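PDB 5NV9: Sodium/sialic acid symporter SiaT from Proteus mirabilis, which uses the inward sodium gradient to drive uptake of the sialic acid N-acetylneuraminic acid across the inner membrane. Local coordinates for residues W229-S234 and D455-F460. Residues are numbered along the deposited sequence; the frame is centred on the assembly and turned at random.
Sequences WSWTDS and DLNFFF
F460 takes CE3 of W231 over one face of its ring, CE3 standing 3.8 Å from F460 CZ; the planes are inclined at 38°. W229 and F460 extend toward each other from opposite directions, W229 CZ2 meeting the phenyl edge 3.7 Å from F460 CZ. Because W229 NE1 also sits over the centre of the W231 ring, the three side chains form one aromatic cluster. L456 runs alongside W231 and sets CD2 near CE3, widening the apolar patch. S230 O, in the plane of the F460 ring at its edge, is buried here with no polar partner in the model.

N457 supplies the polar half. Its backbone N donates to W231 O at 2.8 Å, in the carbonyl plane and nearly straight. With CG anti to the backbone N (chi1 -174°), the amide is carried across to the loop, where ND2 gives two hydrogen bonds: one to T232 O, which lies in the amide plane although the donor stands 52° out of the carbonyl plane, and one to S234 OG at 2.9 Å, more bent. The other end of the amide, OD1, accepts from F459 N at 2.9 Å, a capping bond where the chain turns into helix 459-475. Three bonds therefore fix the rotation of this buried amide.

In this LeuT-fold symporter the contact joins the periplasmic loop before helix 236-253 to the start of helix 459-475. The loop is itself shaped by S230 OG, which accepts from D233 N at 2.9 Å, an ST motif, and from T232 N at 3.1 Å, an ST turn. F459 meets the S234 hydroxyl at its ring edge, packs edge-to-face with F243 of the sialic acid pocket, and has its side chain about 7 Å from the bound sugar.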
ATOM      1  N   TRP A 229       8.733 -26.840   2.274  1.00 30.46           N
ATOM      2  CA  TRP A 229       9.223 -25.916   3.278  1.00 30.33           C
ATOM      3  C   TRP A 229      10.599 -25.341   2.865  1.00 29.15           C
ATOM      4  O   TRP A 229      11.439 -26.039   2.274  1.00 29.89           O
ATOM      5  CB  TRP A 229       9.359 -26.608   4.673  1.00 33.76           C
ATOM      6  CG  TRP A 229       9.604 -25.567   5.676  1.00 36.38           C
ATOM      7  CD1 TRP A 229      10.791 -25.270   6.309  1.00 39.89           C
ATOM      8  CD2 TRP A 229       8.674 -24.546   6.068  1.00 38.17           C
ATOM      9  NE1 TRP A 229      10.636 -24.130   7.100  1.00 38.88           N
ATOM     10  CE2 TRP A 229       9.348 -23.677   6.966  1.00 38.01           C
ATOM     11  CE3 TRP A 229       7.343 -24.281   5.741  1.00 35.06           C
ATOM     12  CZ2 TRP A 229       8.724 -22.594   7.559  1.00 38.59           C
ATOM     13  CZ3 TRP A 229       6.737 -23.187   6.315  1.00 38.21           C
ATOM     14  CH2 TRP A 229       7.428 -22.356   7.222  1.00 35.88           C
ATOM     15  N   SER A 230      10.855 -24.094   3.242  1.00 26.43           N
ATOM     16  CA  SER A 230      12.181 -23.524   3.102  1.00 28.02           C
ATOM     17  C   SER A 230      12.353 -22.445   4.152  1.00 27.14           C
ATOM     18  O   SER A 230      11.388 -21.896   4.652  1.00 27.99           O
ATOM     19  CB  SER A 230      12.386 -22.996   1.685  1.00 27.85           C
ATOM     20  OG  SER A 230      13.699 -22.510   1.463  1.00 28.71           O
ATOM     21  N   TRP A 231      13.597 -22.199   4.539  1.00 30.62           N
ATOM     22  CA  TRP A 231      13.954 -21.072   5.368  1.00 30.99           C
ATOM     23  C   TRP A 231      14.480 -19.938   4.488  1.00 29.12           C
ATOM     24  O   TRP A 231      14.514 -18.791   4.919  1.00 27.44           O
ATOM     25  CB  TRP A 231      14.977 -21.491   6.458  1.00 34.39           C
ATOM     26  CG  TRP A 231      14.433 -22.461   7.488  1.00 37.59           C
ATOM     27  CD1 TRP A 231      14.773 -23.780   7.621  1.00 40.06           C
ATOM     28  CD2 TRP A 231      13.432 -22.210   8.506  1.00 40.69           C
ATOM     29  NE1 TRP A 231      14.062 -24.359   8.641  1.00 38.27           N
ATOM     30  CE2 TRP A 231      13.240 -23.430   9.211  1.00 39.77           C
ATOM     31  CE3 TRP A 231      12.687 -21.083   8.890  1.00 40.51           C
ATOM     32  CZ2 TRP A 231      12.341 -23.554  10.287  1.00 40.59           C
ATOM     33  CZ3 TRP A 231      11.790 -21.201   9.978  1.00 40.17           C
ATOM     34  CH2 TRP A 231      11.615 -22.442  10.640  1.00 39.97           C
ATOM     35  N   THR A 232      14.845 -20.226   3.234  1.00 28.07           N
ATOM     36  CA  THR A 232      15.501 -19.223   2.414  1.00 26.83           C
ATOM     37  C   THR A 232      14.720 -18.803   1.154  1.00 25.38           C
ATOM     38  O   THR A 232      14.885 -17.697   0.667  1.00 29.17           O
ATOM     39  CB  THR A 232      16.933 -19.691   2.027  1.00 27.85           C
ATOM     40  OG1 THR A 232      16.833 -20.880   1.262  1.00 28.48           O
ATOM     41  CG2 THR A 232      17.779 -19.995   3.295  1.00 29.54           C
ATOM     42  N   ASP A 233      13.926 -19.705   0.605  1.00 27.20           N
ATOM     43  CA  ASP A 233      13.272 -19.525  -0.691  1.00 28.08           C
ATOM     44  C   ASP A 233      11.819 -19.188  -0.454  1.00 24.23           C
ATOM     45  O   ASP A 233      11.245 -19.594   0.562  1.00 24.54           O
ATOM     46  CB  ASP A 233      13.279 -20.831  -1.532  1.00 31.13           C
ATOM     47  CG  ASP A 233      14.712 -21.353  -1.871  1.00 36.64           C
ATOM     48  OD1 ASP A 233      15.673 -20.558  -1.914  1.00 34.52           O
ATOM     49  OD2 ASP A 233      14.856 -22.588  -2.067  1.00 39.22           O
ATOM     50  N   SER A 234      11.227 -18.552  -1.467  1.00 23.02           N
ATOM     51  CA  SER A 234       9.885 -18.046  -1.450  1.00 24.25           C
ATOM     52  C   SER A 234       8.941 -19.063  -2.018  1.00 23.55           C
ATOM     53  O   SER A 234       8.256 -18.818  -2.996  1.00 24.10           O
ATOM     54  CB  SER A 234       9.802 -16.729  -2.270  1.00 24.38           C
ATOM     55  OG  SER A 234      10.534 -15.695  -1.591  1.00 24.48           O
ATOM     56  N   ASP A 455      20.205 -15.898   6.913  1.00 29.29           N
ATOM     57  CA  ASP A 455      19.784 -15.977   5.532  1.00 33.66           C
ATOM     58  C   ASP A 455      18.291 -16.241   5.362  1.00 32.24           C
ATOM     59  O   ASP A 455      17.841 -16.602   4.268  1.00 30.98           O
ATOM     60  CB  ASP A 455      20.588 -17.066   4.851  1.00 35.89           C
ATOM     61  CG  ASP A 455      22.002 -16.651   4.663  1.00 40.83           C
ATOM     62  OD1 ASP A 455      22.248 -15.460   4.301  1.00 46.45           O
ATOM     63  OD2 ASP A 455      22.873 -17.505   4.907  1.00 52.03           O
ATOM     64  N   LEU A 456      17.534 -16.039   6.430  1.00 26.58           N
ATOM     65  CA  LEU A 456      16.108 -16.229   6.381  1.00 28.48           C
ATOM     66  C   LEU A 456      15.518 -15.392   5.260  1.00 24.58           C
ATOM     67  O   LEU A 456      15.903 -14.264   5.063  1.00 22.79           O
ATOM     68  CB  LEU A 456      15.455 -15.780   7.678  1.00 28.94           C
ATOM     69  CG  LEU A 456      15.657 -16.717   8.832  1.00 33.50           C
ATOM     70  CD1 LEU A 456      15.178 -15.935  10.037  1.00 35.99           C
ATOM     71  CD2 LEU A 456      14.871 -18.007   8.600  1.00 33.36           C
ATOM     72  N   ASN A 457      14.572 -15.989   4.568  1.00 23.05           N
ATOM     73  CA  ASN A 457      13.787 -15.329   3.557  1.00 23.13           C
ATOM     74  C   ASN A 457      13.073 -14.087   4.141  1.00 23.18           C
ATOM     75  O   ASN A 457      12.668 -14.057   5.301  1.00 21.59           O
ATOM     76  CB  ASN A 457      12.790 -16.375   2.964  1.00 22.41           C
ATOM     77  CG  ASN A 457      12.008 -15.793   1.778  1.00 27.88           C
ATOM     78  OD1 ASN A 457      11.023 -15.057   1.974  1.00 25.46           O
ATOM     79  ND2 ASN A 457      12.510 -16.012   0.574  1.00 25.27           N
ATOM     80  N   PHE A 458      12.935 -13.034   3.358  1.00 27.02           N
ATOM     81  CA  PHE A 458      12.280 -11.788   3.838  1.00 26.84           C
ATOM     82  C   PHE A 458      10.852 -11.985   4.324  1.00 24.84           C
ATOM     83  O   PHE A 458      10.370 -11.217   5.149  1.00 26.57           O
ATOM     84  CB  PHE A 458      12.325 -10.686   2.760  1.00 30.37           C
ATOM     85  CG  PHE A 458      11.441 -10.967   1.585  1.00 32.01           C
ATOM     86  CD1 PHE A 458      11.915 -11.723   0.506  1.00 42.23           C
ATOM     87  CD2 PHE A 458      10.155 -10.494   1.549  1.00 36.02           C
ATOM     88  CE1 PHE A 458      11.110 -12.002  -0.585  1.00 39.92           C
ATOM     89  CE2 PHE A 458       9.342 -10.757   0.453  1.00 40.54           C
ATOM     90  CZ  PHE A 458       9.816 -11.529  -0.603  1.00 40.63           C
ATOM     91  N   PHE A 459      10.158 -12.995   3.818  1.00 21.49           N
ATOM     92  CA  PHE A 459       8.804 -13.292   4.286  1.00 23.42           C
ATOM     93  C   PHE A 459       8.712 -13.623   5.776  1.00 24.19           C
ATOM     94  O   PHE A 459       7.631 -13.503   6.366  1.00 23.83           O
ATOM     95  CB  PHE A 459       8.114 -14.400   3.479  1.00 21.64           C
ATOM     96  CG  PHE A 459       7.518 -13.925   2.178  1.00 21.46           C
ATOM     97  CD1 PHE A 459       6.492 -12.990   2.155  1.00 23.86           C
ATOM     98  CD2 PHE A 459       8.023 -14.405   0.956  1.00 22.08           C
ATOM     99  CE1 PHE A 459       5.926 -12.563   0.944  1.00 24.40           C
ATOM    100  CE2 PHE A 459       7.456 -14.011  -0.247  1.00 25.95           C
ATOM    101  CZ  PHE A 459       6.417 -13.072  -0.253  1.00 26.99           C
ATOM    102  N   PHE A 460       9.825 -14.016   6.371  1.00 23.74           N
ATOM    103  CA  PHE A 460       9.847 -14.332   7.781  1.00 22.79           C
ATOM    104  C   PHE A 460       9.948 -13.125   8.712  1.00 23.74           C
ATOM    105  O   PHE A 460       9.699 -13.275   9.891  1.00 25.54           O
ATOM    106  CB  PHE A 460      10.976 -15.293   8.048  1.00 23.19           C
ATOM    107  CG  PHE A 460      10.670 -16.698   7.600  1.00 23.23           C
ATOM    108  CD1 PHE A 460       9.606 -17.365   8.115  1.00 25.77           C
ATOM    109  CD2 PHE A 460      11.447 -17.332   6.622  1.00 23.23           C
ATOM    110  CE1 PHE A 460       9.277 -18.668   7.689  1.00 26.79           C
ATOM    111  CE2 PHE A 460      11.157 -18.619   6.231  1.00 22.91           C
ATOM    112  CZ  PHE A 460      10.065 -19.295   6.756  1.00 24.53           C
TER